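Uricase (Arthrobacter globiformis, PDB 2YZC) catalyses the oxidation of uric acid by molecular oxygen to 5-hydroxyisourate, which is further processed to (S)-allantoin. Local coordinates at residues N18-A23 and H63-D68; V155-G160 and K212-T217; T159-H164 and R180-D185. One frame throughout, in Å; residues are numbered along the deposited sequence.

Contact 1 of 3, residues N18-A23 and H63-D68; sequences NQYGKA and HVVATD. With 1AL (allantoate ion), chain L.
Tyr20 overlaps Val64 obliquely, its CE2 3.5 Å from Val64 CG1, and reaches past it to donate from OH to the carbonyl oxygen Val65 O at 2.7 Å. That oxygen lies at the ring edge, and the hydroxyl meets it 33° out of the carbonyl plane. Thr67 CG2 lies near the plane of the same ring and packs against Gly21 O. Lys22, bent at chi2 and chi3, crosses Thr67 at about a right angle and gives a hydrogen bond from NZ to Thr67 OG1 of 2.9 Å. Thr67 OG1 in turn donates a hydrogen bond to allantoate O7, 2.7 Å away, so a chain of hydrogen bonds runs from Lys22 through Thr67 to the ligand, consistent with the charge relay in which these two residues take part. Asp68 N, in the first turn of the helix, binds allantoate O10, and a water links Lys22 NZ to Asp68 OD1. His251, Leu222 and Arg180 of the second subunit also bond the ligand, so the site lies between two chains. Strand 13-31 pairs with strand 38-50 on one edge and with a strand of the second subunit, while helix 67-78 starts against it with Ala66 as N-cap.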
loop_
_atom_site.group_PDB
_atom_site.type_symbol
_atom_site.label_atom_id
_atom_site.label_comp_id
_atom_site.label_asym_id
_atom_site.label_seq_id
_atom_site.Cartn_x
_atom_site.Cartn_y
_atom_site.Cartn_z
ATOM N N ASN A 18 21.558 9.605 -17.609
ATOM C CA ASN A 18 20.225 10.188 -17.510
ATOM C C ASN A 18 19.262 9.506 -18.468
ATOM O O ASN A 18 19.676 8.923 -19.472
ATOM C CB ASN A 18 20.281 11.697 -17.793
ATOM C CG ASN A 18 20.681 12.016 -19.227
ATOM O OD1 ASN A 18 19.838 12.068 -20.121
ATOM N ND2 ASN A 18 21.976 12.226 -19.448
ATOM N N GLN A 19 17.978 9.571 -18.139
ATOM C CA GLN A 19 16.933 8.969 -18.956
ATOM C C GLN A 19 15.599 9.565 -18.534
ATOM O O GLN A 19 15.462 10.073 -17.427
ATOM C CB GLN A 19 16.908 7.446 -18.777
ATOM C CG GLN A 19 16.686 6.971 -17.338
ATOM C CD GLN A 19 16.836 5.468 -17.188
ATOM O OE1 GLN A 19 17.580 4.827 -17.938
ATOM N NE2 GLN A 19 16.151 4.897 -16.199
ATOM N N TYR A 20 14.619 9.516 -19.422
ATOM C CA TYR A 20 13.315 10.071 -19.100
ATOM C C TYR A 20 12.261 9.464 -20.011
ATOM O O TYR A 20 12.568 8.991 -21.111
ATOM C CB TYR A 20 13.309 11.587 -19.300
ATOM C CG TYR A 20 13.101 11.969 -20.745
ATOM C CD1 TYR A 20 14.102 11.758 -21.694
ATOM C CD2 TYR A 20 11.868 12.451 -21.181
ATOM C CE1 TYR A 20 13.873 12.011 -23.047
ATOM C CE2 TYR A 20 11.627 12.703 -22.523
ATOM C CZ TYR A 20 12.631 12.480 -23.454
ATOM O OH TYR A 20 12.378 12.707 -24.786
ATOM N N GLY A 21 11.013 9.499 -19.559
ATOM C CA GLY A 21 9.937 8.966 -20.369
ATOM C C GLY A 21 8.643 8.900 -19.592
ATOM O O GLY A 21 8.492 9.569 -18.575
ATOM N N LYS A 22 7.705 8.093 -20.076
ATOM C CA LYS A 22 6.424 7.945 -19.403
ATOM C C LYS A 22 6.423 6.620 -18.662
ATOM O O LYS A 22 6.749 5.579 -19.235
ATOM C CB LYS A 22 5.274 7.955 -20.414
ATOM C CG LYS A 22 3.909 8.032 -19.752
ATOM C CD LYS A 22 3.651 9.426 -19.184
ATOM C CE LYS A 22 3.197 10.387 -20.282
ATOM N NZ LYS A 22 3.002 11.783 -19.796
ATOM N N ALA A 23 6.058 6.659 -17.389
ATOM C CA ALA A 23 6.025 5.449 -16.583
ATOM C C ALA A 23 4.599 5.010 -16.269
ATOM O O ALA A 23 3.682 5.829 -16.189
ATOM C CB ALA A 23 6.788 5.666 -15.280
ATOM N N HIS A 63 15.303 18.176 -28.482
ATOM C CA HIS A 63 15.550 16.735 -28.503
ATOM C C HIS A 63 14.583 15.934 -27.635
ATOM O O HIS A 63 14.598 14.707 -27.662
ATOM C CB HIS A 63 16.970 16.428 -28.011
ATOM C CG HIS A 63 18.052 16.862 -28.948
ATOM N ND1 HIS A 63 17.797 17.524 -30.130
ATOM C CD2 HIS A 63 19.397 16.723 -28.878
ATOM C CE1 HIS A 63 18.938 17.775 -30.747
ATOM N NE2 HIS A 63 19.924 17.299 -30.009
ATOM N N VAL A 64 13.745 16.622 -26.869
ATOM C CA VAL A 64 12.842 15.935 -25.956
ATOM C C VAL A 64 11.515 15.430 -26.513
ATOM O O VAL A 64 10.520 16.157 -26.548
ATOM C CB VAL A 64 12.548 16.814 -24.716
ATOM C CG1 VAL A 64 11.707 16.040 -23.706
ATOM C CG2 VAL A 64 13.852 17.257 -24.077
ATOM N N VAL A 65 11.514 14.174 -26.951
ATOM C CA VAL A 65 10.297 13.547 -27.443
ATOM C C VAL A 65 9.409 13.501 -26.197
ATOM O O VAL A 65 9.716 12.792 -25.235
ATOM C CB VAL A 65 10.575 12.114 -27.934
ATOM C CG1 VAL A 65 9.271 11.421 -28.290
ATOM C CG2 VAL A 65 11.507 12.152 -29.153
ATOM N N ALA A 66 8.325 14.269 -26.213
ATOM C CA ALA A 66 7.420 14.352 -25.072
ATOM C C ALA A 66 7.055 13.003 -24.460
ATOM O O ALA A 66 6.856 12.022 -25.173
ATOM C CB ALA A 66 6.152 15.094 -25.475
ATOM N N THR A 67 6.969 12.951 -23.134
ATOM C CA THR A 67 6.598 11.702 -22.492
ATOM C C THR A 67 5.170 11.401 -22.950
ATOM O O THR A 67 4.796 10.248 -23.104
ATOM C CB THR A 67 6.679 11.790 -20.937
ATOM O OG1 THR A 67 5.676 12.684 -20.437
ATOM C CG2 THR A 67 8.064 12.300 -20.502
ATOM N N ASP A 68 4.380 12.446 -23.191
ATOM C CA ASP A 68 3.003 12.255 -23.652
ATOM C C ASP A 68 3.011 11.524 -24.996
ATOM O O ASP A 68 2.147 10.694 -25.267
ATOM C CB ASP A 68 2.280 13.600 -23.814
ATOM C CG ASP A 68 0.806 13.434 -24.174
ATOM O OD1 ASP A 68 -0.004 13.141 -23.270
ATOM O OD2 ASP A 68 0.451 13.580 -25.363
HETATM C C1 1AL L . 8.818 17.467 -19.043
HETATM O O2 1AL L . 9.341 18.517 -18.636
HETATM N N3 1AL L . 9.526 16.498 -19.689
HETATM N N4 1AL L . 7.456 17.372 -18.778
HETATM C C5 1AL L . 6.630 14.899 -18.320
HETATM O O6 1AL L . 7.715 14.444 -17.904
HETATM O O7 1AL L . 5.546 14.296 -18.327
HETATM C C8 1AL L . 6.707 16.191 -19.172
HETATM C C9 1AL L . 5.935 15.609 -21.433
HETATM O O10 1AL L . 4.896 15.159 -21.967
HETATM N N11 1AL L . 7.190 15.311 -21.896
HETATM N N12 1AL L . 5.896 16.433 -20.357
HETATM O O HOH W 1 0.860 13.417 -20.616
#

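Contact 2 of 3, residues V155-G160 and K212-T217; sequences VLKSTG and KAFAET
Apolar packing centres on Phe214, which meets Val155 and Lys157 of the strand end. Val155 CG2 sits over the middle of one face of the ring, 3.5 Å from its centroid and 13° off the normal, a CH-pi contact. With CG1 anti to the carbonyl carbon, CG2 falls between the backbone N and the carbonyl carbon, over the ring. Phe214 comes from the opposite direction. Lys157 slides past the ring the other way, its CG 3.3 Å from Phe214 CE2.

The polar part belongs to the far end of Lys157. Bends at chi2 and chi3 turn the chain along the last helical turn, with CD lying 3.4 Å from Phe214 O. NZ then donates to Thr217 O at 2.9 Å and to Ala215 O at 3.2 Å, standing above the plane of each carbonyl. A weak bond to Gly160 O brings in the loop of its own segment. The ammonium thus gathers carbonyl oxygens at the C-terminal end of the helix, where the helix dipole would probably favour a positive charge.

Strand 155-157 and helix 212-216 run nearly parallel, 23° apart with axes 9.0 Å from each other. Helices packed on one face of an antiparallel sheet are the architecture of the T-fold (tunnelling fold) of uricases, and strand 155-157 continues the sheet by antiparallel pairing with the third subunit. Phe214 also touches Leu182 of the neighbouring strand 182-192 and Thr225 and Met229 of helix 222-236, so its ring is packed between the sheet and helix 222-236.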
loop_
_atom_site.group_PDB
_atom_site.type_symbol
_atom_site.label_atom_id
_atom_site.label_comp_id
_atom_site.label_asym_id
_atom_site.label_seq_id
_atom_site.Cartn_x
_atom_site.Cartn_y
_atom_site.Cartn_z
ATOM N N VAL A 155 5.368 -18.619 -1.655
ATOM C CA VAL A 155 5.413 -20.061 -1.486
ATOM C C VAL A 155 5.767 -20.439 -0.058
ATOM O O VAL A 155 6.345 -19.643 0.685
ATOM C CB VAL A 155 6.427 -20.721 -2.453
ATOM C CG1 VAL A 155 5.937 -20.576 -3.893
ATOM C CG2 VAL A 155 7.798 -20.086 -2.291
ATOM N N LEU A 156 5.418 -21.663 0.316
ATOM C CA LEU A 156 5.672 -22.136 1.664
ATOM C C LEU A 156 5.776 -23.653 1.763
ATOM O O LEU A 156 5.011 -24.387 1.126
ATOM C CB LEU A 156 4.552 -21.638 2.588
ATOM C CG LEU A 156 4.552 -22.019 4.075
ATOM C CD1 LEU A 156 3.697 -21.010 4.840
ATOM C CD2 LEU A 156 4.030 -23.448 4.272
ATOM N N LYS A 157 6.741 -24.106 2.560
ATOM C CA LYS A 157 6.940 -25.529 2.824
ATOM C C LYS A 157 6.658 -25.663 4.317
ATOM O O LYS A 157 7.238 -24.931 5.123
ATOM C CB LYS A 157 8.386 -25.953 2.549
ATOM C CG LYS A 157 8.843 -25.731 1.126
ATOM C CD LYS A 157 9.513 -26.970 0.547
ATOM C CE LYS A 157 10.689 -27.423 1.375
ATOM N NZ LYS A 157 11.262 -28.701 0.860
ATOM N N SER A 158 5.765 -26.580 4.680
ATOM C CA SER A 158 5.406 -26.779 6.081
ATOM C C SER A 158 6.420 -27.652 6.815
ATOM O O SER A 158 6.415 -27.727 8.042
ATOM C CB SER A 158 4.003 -27.388 6.184
ATOM O OG SER A 158 3.855 -28.487 5.305
ATOM N N THR A 159 7.279 -28.319 6.053
ATOM C CA THR A 159 8.336 -29.156 6.615
ATOM C C THR A 159 9.365 -29.344 5.505
ATOM O O THR A 159 9.198 -28.809 4.412
ATOM C CB THR A 159 7.803 -30.534 7.105
ATOM O OG1 THR A 159 8.811 -31.175 7.899
ATOM C CG2 THR A 159 7.446 -31.441 5.928
ATOM N N GLY A 160 10.430 -30.088 5.770
ATOM C CA GLY A 160 11.441 -30.268 4.741
ATOM C C GLY A 160 12.386 -29.079 4.708
ATOM O O GLY A 160 12.942 -28.721 3.660
ATOM N N LYS A 212 9.446 -26.149 -8.610
ATOM C CA LYS A 212 9.883 -27.526 -8.404
ATOM C C LYS A 212 11.099 -27.618 -7.491
ATOM O O LYS A 212 11.129 -28.436 -6.571
ATOM C CB LYS A 212 10.203 -28.184 -9.749
ATOM C CG LYS A 212 10.738 -29.610 -9.636
ATOM C CD LYS A 212 11.091 -30.171 -11.008
ATOM C CE LYS A 212 11.710 -31.559 -10.908
ATOM N NZ LYS A 212 10.772 -32.544 -10.299
ATOM N N ALA A 213 12.104 -26.788 -7.751
ATOM C CA ALA A 213 13.315 -26.794 -6.938
ATOM C C ALA A 213 13.001 -26.345 -5.516
ATOM O O ALA A 213 13.526 -26.898 -4.552
ATOM C CB ALA A 213 14.370 -25.883 -7.554
ATOM N N PHE A 214 12.145 -25.337 -5.383
ATOM C CA PHE A 214 11.785 -24.859 -4.060
ATOM C C PHE A 214 11.099 -25.969 -3.259
ATOM O O PHE A 214 11.441 -26.221 -2.105
ATOM C CB PHE A 214 10.843 -23.655 -4.148
ATOM C CG PHE A 214 10.284 -23.237 -2.815
ATOM C CD1 PHE A 214 11.058 -22.497 -1.922
ATOM C CD2 PHE A 214 9.018 -23.655 -2.419
ATOM C CE1 PHE A 214 10.576 -22.183 -0.646
ATOM C CE2 PHE A 214 8.525 -23.349 -1.148
ATOM C CZ PHE A 214 9.307 -22.613 -0.259
ATOM N N ALA A 215 10.142 -26.644 -3.888
ATOM C CA ALA A 215 9.385 -27.696 -3.220
ATOM C C ALA A 215 10.098 -29.018 -2.951
ATOM O O ALA A 215 9.918 -29.612 -1.888
ATOM C CB ALA A 215 8.100 -27.965 -3.998
ATOM N N GLU A 216 10.911 -29.476 -3.897
ATOM C CA GLU A 216 11.579 -30.764 -3.752
ATOM C C GLU A 216 12.962 -30.771 -3.108
ATOM O O GLU A 216 13.469 -31.830 -2.747
ATOM C CB GLU A 216 11.631 -31.456 -5.114
ATOM C CG GLU A 216 10.276 -31.476 -5.818
ATOM C CD GLU A 216 10.269 -32.326 -7.078
ATOM O OE1 GLU A 216 11.357 -32.558 -7.646
ATOM O OE2 GLU A 216 9.171 -32.747 -7.508
ATOM N N THR A 217 13.570 -29.602 -2.958
ATOM C CA THR A 217 14.882 -29.523 -2.326
ATOM C C THR A 217 14.723 -29.579 -0.812
ATOM O O THR A 217 13.997 -28.770 -0.239
ATOM C CB THR A 217 15.598 -28.197 -2.654
ATOM O OG1 THR A 217 15.775 -28.077 -4.070
ATOM C CG2 THR A 217 16.962 -28.146 -1.967
#

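Contact 3 of 3, residues T159-H164 and R180-D185; sequences TGSEFH and RILATD. With 1AL (allantoate ion), chain I.
Arg180 and Ser161 bury the most surface here, and they are joined twice. The backbone N of Arg180 donates to Ser161 O at 3.0 Å, and Arg180 NE donates to Ser161 OG at 3.1 Å with an N-H...O angle of 159°. Ser161 OG, anti to its own nitrogen, arrives at the guanidinium edge, 11° from its plane, and holds the flat group against rotation. Its CB also packs against Leu182 CB at 3.8 Å. A water links Ser161 OG, Glu162 O and Arg180 NH2, so the edge is gripped at two nitrogens.

Phe163 supplies the next layer. Its CB lies over the centre of one guanidinium face, 3.5 Å from Arg180 CZ, while the ring is turned only 13° from the guanidinium plane but displaced toward the ligand. The allantoate ion lies over one face of the Phe163 ring, with its N4 above the centre. Arg180, extended from CG to NE, reaches the same ligand from the side: NH2 makes a weak hydrogen bond of 3.4 Å to allantoate O2. Both residues belong to the urate-binding site, here holding allantoate. A leucine here, with no guanidinium, would probably leave Ser161 OG and the bridging water without that partner and the allantoate without its weak bond to the arginine.

Asn249 and Leu222 also bond the ligand, as do Thr67 and Asp68 of the second subunit. The loop after strand 143-157 joins the residues leading into strand 182-192; there Arg180 touches Asn249 of strand 240-254 and Leu182 packs on Leu222 and Thr225 of helix 222-236.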
loop_
_atom_site.group_PDB
_atom_site.type_symbol
_atom_site.label_atom_id
_atom_site.label_comp_id
_atom_site.label_asym_id
_atom_site.label_seq_id
_atom_site.Cartn_x
_atom_site.Cartn_y
_atom_site.Cartn_z
ATOM N N THR A 159 7.279 -28.319 6.053
ATOM C CA THR A 159 8.336 -29.156 6.615
ATOM C C THR A 159 9.365 -29.344 5.505
ATOM O O THR A 159 9.198 -28.809 4.412
ATOM C CB THR A 159 7.803 -30.534 7.105
ATOM O OG1 THR A 159 8.811 -31.175 7.899
ATOM C CG2 THR A 159 7.446 -31.441 5.928
ATOM N N GLY A 160 10.430 -30.088 5.770
ATOM C CA GLY A 160 11.441 -30.268 4.741
ATOM C C GLY A 160 12.386 -29.079 4.708
ATOM O O GLY A 160 12.942 -28.721 3.660
ATOM N N SER A 161 12.557 -28.452 5.863
ATOM C CA SER A 161 13.449 -27.307 5.996
ATOM C C SER A 161 14.109 -27.355 7.367
ATOM O O SER A 161 13.442 -27.567 8.386
ATOM C CB SER A 161 12.674 -25.992 5.833
ATOM O OG SER A 161 13.499 -24.869 6.123
ATOM N N GLU A 162 15.427 -27.171 7.379
ATOM C CA GLU A 162 16.216 -27.185 8.606
ATOM C C GLU A 162 17.170 -25.998 8.595
ATOM O O GLU A 162 17.380 -25.361 7.562
ATOM C CB GLU A 162 17.082 -28.448 8.679
ATOM C CG GLU A 162 16.369 -29.763 8.511
ATOM C CD GLU A 162 17.327 -30.945 8.577
ATOM O OE1 GLU A 162 18.240 -30.932 9.434
ATOM O OE2 GLU A 162 17.165 -31.894 7.781
ATOM N N PHE A 163 17.746 -25.703 9.754
ATOM C CA PHE A 163 18.741 -24.647 9.855
ATOM C C PHE A 163 19.556 -24.846 11.115
ATOM O O PHE A 163 19.107 -24.553 12.225
ATOM C CB PHE A 163 18.130 -23.246 9.853
ATOM C CG PHE A 163 19.161 -22.158 9.703
ATOM C CD1 PHE A 163 20.075 -22.198 8.648
ATOM C CD2 PHE A 163 19.247 -21.118 10.620
ATOM C CE1 PHE A 163 21.066 -21.217 8.514
ATOM C CE2 PHE A 163 20.232 -20.128 10.495
ATOM C CZ PHE A 163 21.143 -20.181 9.440
ATOM N N HIS A 164 20.766 -25.358 10.923
ATOM C CA HIS A 164 21.669 -25.636 12.026
ATOM C C HIS A 164 23.112 -25.550 11.550
ATOM O O HIS A 164 23.374 -25.376 10.359
ATOM C CB HIS A 164 21.366 -27.030 12.583
ATOM C CG HIS A 164 21.266 -28.090 11.531
ATOM N ND1 HIS A 164 22.352 -28.522 10.800
ATOM C CD2 HIS A 164 20.200 -28.785 11.065
ATOM C CE1 HIS A 164 21.961 -29.434 9.928
ATOM N NE2 HIS A 164 20.659 -29.612 10.068
ATOM N N ARG A 180 11.367 -26.746 10.368
ATOM C CA ARG A 180 10.807 -25.403 10.435
ATOM C C ARG A 180 10.058 -25.131 9.142
ATOM O O ARG A 180 10.190 -25.875 8.169
ATOM C CB ARG A 180 11.917 -24.354 10.602
ATOM C CG ARG A 180 12.824 -24.194 9.368
ATOM C CD ARG A 180 13.832 -23.058 9.509
ATOM N NE ARG A 180 14.615 -22.879 8.283
ATOM C CZ ARG A 180 15.460 -21.876 8.061
ATOM N NH1 ARG A 180 15.651 -20.943 8.984
ATOM N NH2 ARG A 180 16.102 -21.794 6.897
ATOM N N ILE A 181 9.253 -24.076 9.145
ATOM C CA ILE A 181 8.529 -23.678 7.946
ATOM C C ILE A 181 9.500 -22.815 7.144
ATOM O O ILE A 181 10.353 -22.136 7.715
ATOM C CB ILE A 181 7.273 -22.823 8.291
ATOM C CG1 ILE A 181 6.134 -23.730 8.768
ATOM C CG2 ILE A 181 6.829 -22.007 7.077
ATOM C CD1 ILE A 181 4.867 -22.970 9.133
ATOM N N LEU A 182 9.393 -22.872 5.823
ATOM C CA LEU A 182 10.228 -22.046 4.956
ATOM C C LEU A 182 9.235 -21.383 4.015
ATOM O O LEU A 182 8.656 -22.045 3.161
ATOM C CB LEU A 182 11.225 -22.899 4.163
ATOM C CG LEU A 182 12.095 -22.115 3.169
ATOM C CD1 LEU A 182 12.931 -21.089 3.921
ATOM C CD2 LEU A 182 13.000 -23.069 2.395
ATOM N N ALA A 183 9.015 -20.088 4.210
ATOM C CA ALA A 183 8.080 -19.326 3.387
ATOM C C ALA A 183 8.804 -18.134 2.777
ATOM O O ALA A 183 9.604 -17.476 3.445
ATOM C CB ALA A 183 6.915 -18.840 4.238
ATOM N N THR A 184 8.523 -17.848 1.512
ATOM C CA THR A 184 9.178 -16.733 0.852
ATOM C C THR A 184 8.322 -16.199 -0.285
ATOM O O THR A 184 7.296 -16.783 -0.630
ATOM C CB THR A 184 10.573 -17.173 0.293
ATOM O OG1 THR A 184 11.280 -16.034 -0.207
ATOM C CG2 THR A 184 10.413 -18.176 -0.831
ATOM N N ASP A 185 8.734 -15.060 -0.833
ATOM C CA ASP A 185 8.054 -14.452 -1.975
ATOM C C ASP A 185 9.068 -14.616 -3.092
ATOM O O ASP A 185 10.166 -14.062 -3.022
ATOM C CB ASP A 185 7.803 -12.957 -1.768
ATOM C CG ASP A 185 6.799 -12.673 -0.681
ATOM O OD1 ASP A 185 5.793 -13.408 -0.595
ATOM O OD2 ASP A 185 7.007 -11.701 0.078
HETATM C C1 1AL I . 18.799 -19.081 6.522
HETATM O O2 1AL I . 18.668 -19.957 5.652
HETATM N N3 1AL I . 19.853 -18.221 6.545
HETATM N N4 1AL I . 17.769 -19.050 7.462
HETATM C C5 1AL I . 16.972 -16.504 7.304
HETATM O O6 1AL I . 17.012 -16.571 6.061
HETATM O O7 1AL I . 16.460 -15.588 7.966
HETATM C C8 1AL I . 17.371 -17.790 8.091
HETATM C C9 1AL I . 18.436 -16.901 10.109
HETATM O O10 1AL I . 18.118 -16.289 11.151
HETATM N N11 1AL I . 19.636 -16.709 9.477
HETATM N N12 1AL I . 17.616 -17.804 9.527
HETATM O O HOH W 2 16.085 -24.129 5.345
#

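Overall arrangement
Contacts 2 and 3 adjoin, with centres 8 Å apart, and share Thr159 and Gly160; the paired strands 143-157 and 182-192 join them. Contact 1 lies on the opposite side of the chain's centre, about 45 Å from contact 3 between centres, yet reaches the same sheet. Contacts 1 and 2 are buried, contact 3 partly so. Their chemistry follows their place: contact 2 packs a helix on a strand and lets a lysine hydrogen-bond to carbonyl oxygens at the helix end, whereas contacts 1 and 3 direct polar groups to allantoate. These two are complementary halves of one kind of pocket, since each site combines Lys22 and Thr67 of one subunit with Arg180 and His251 of another.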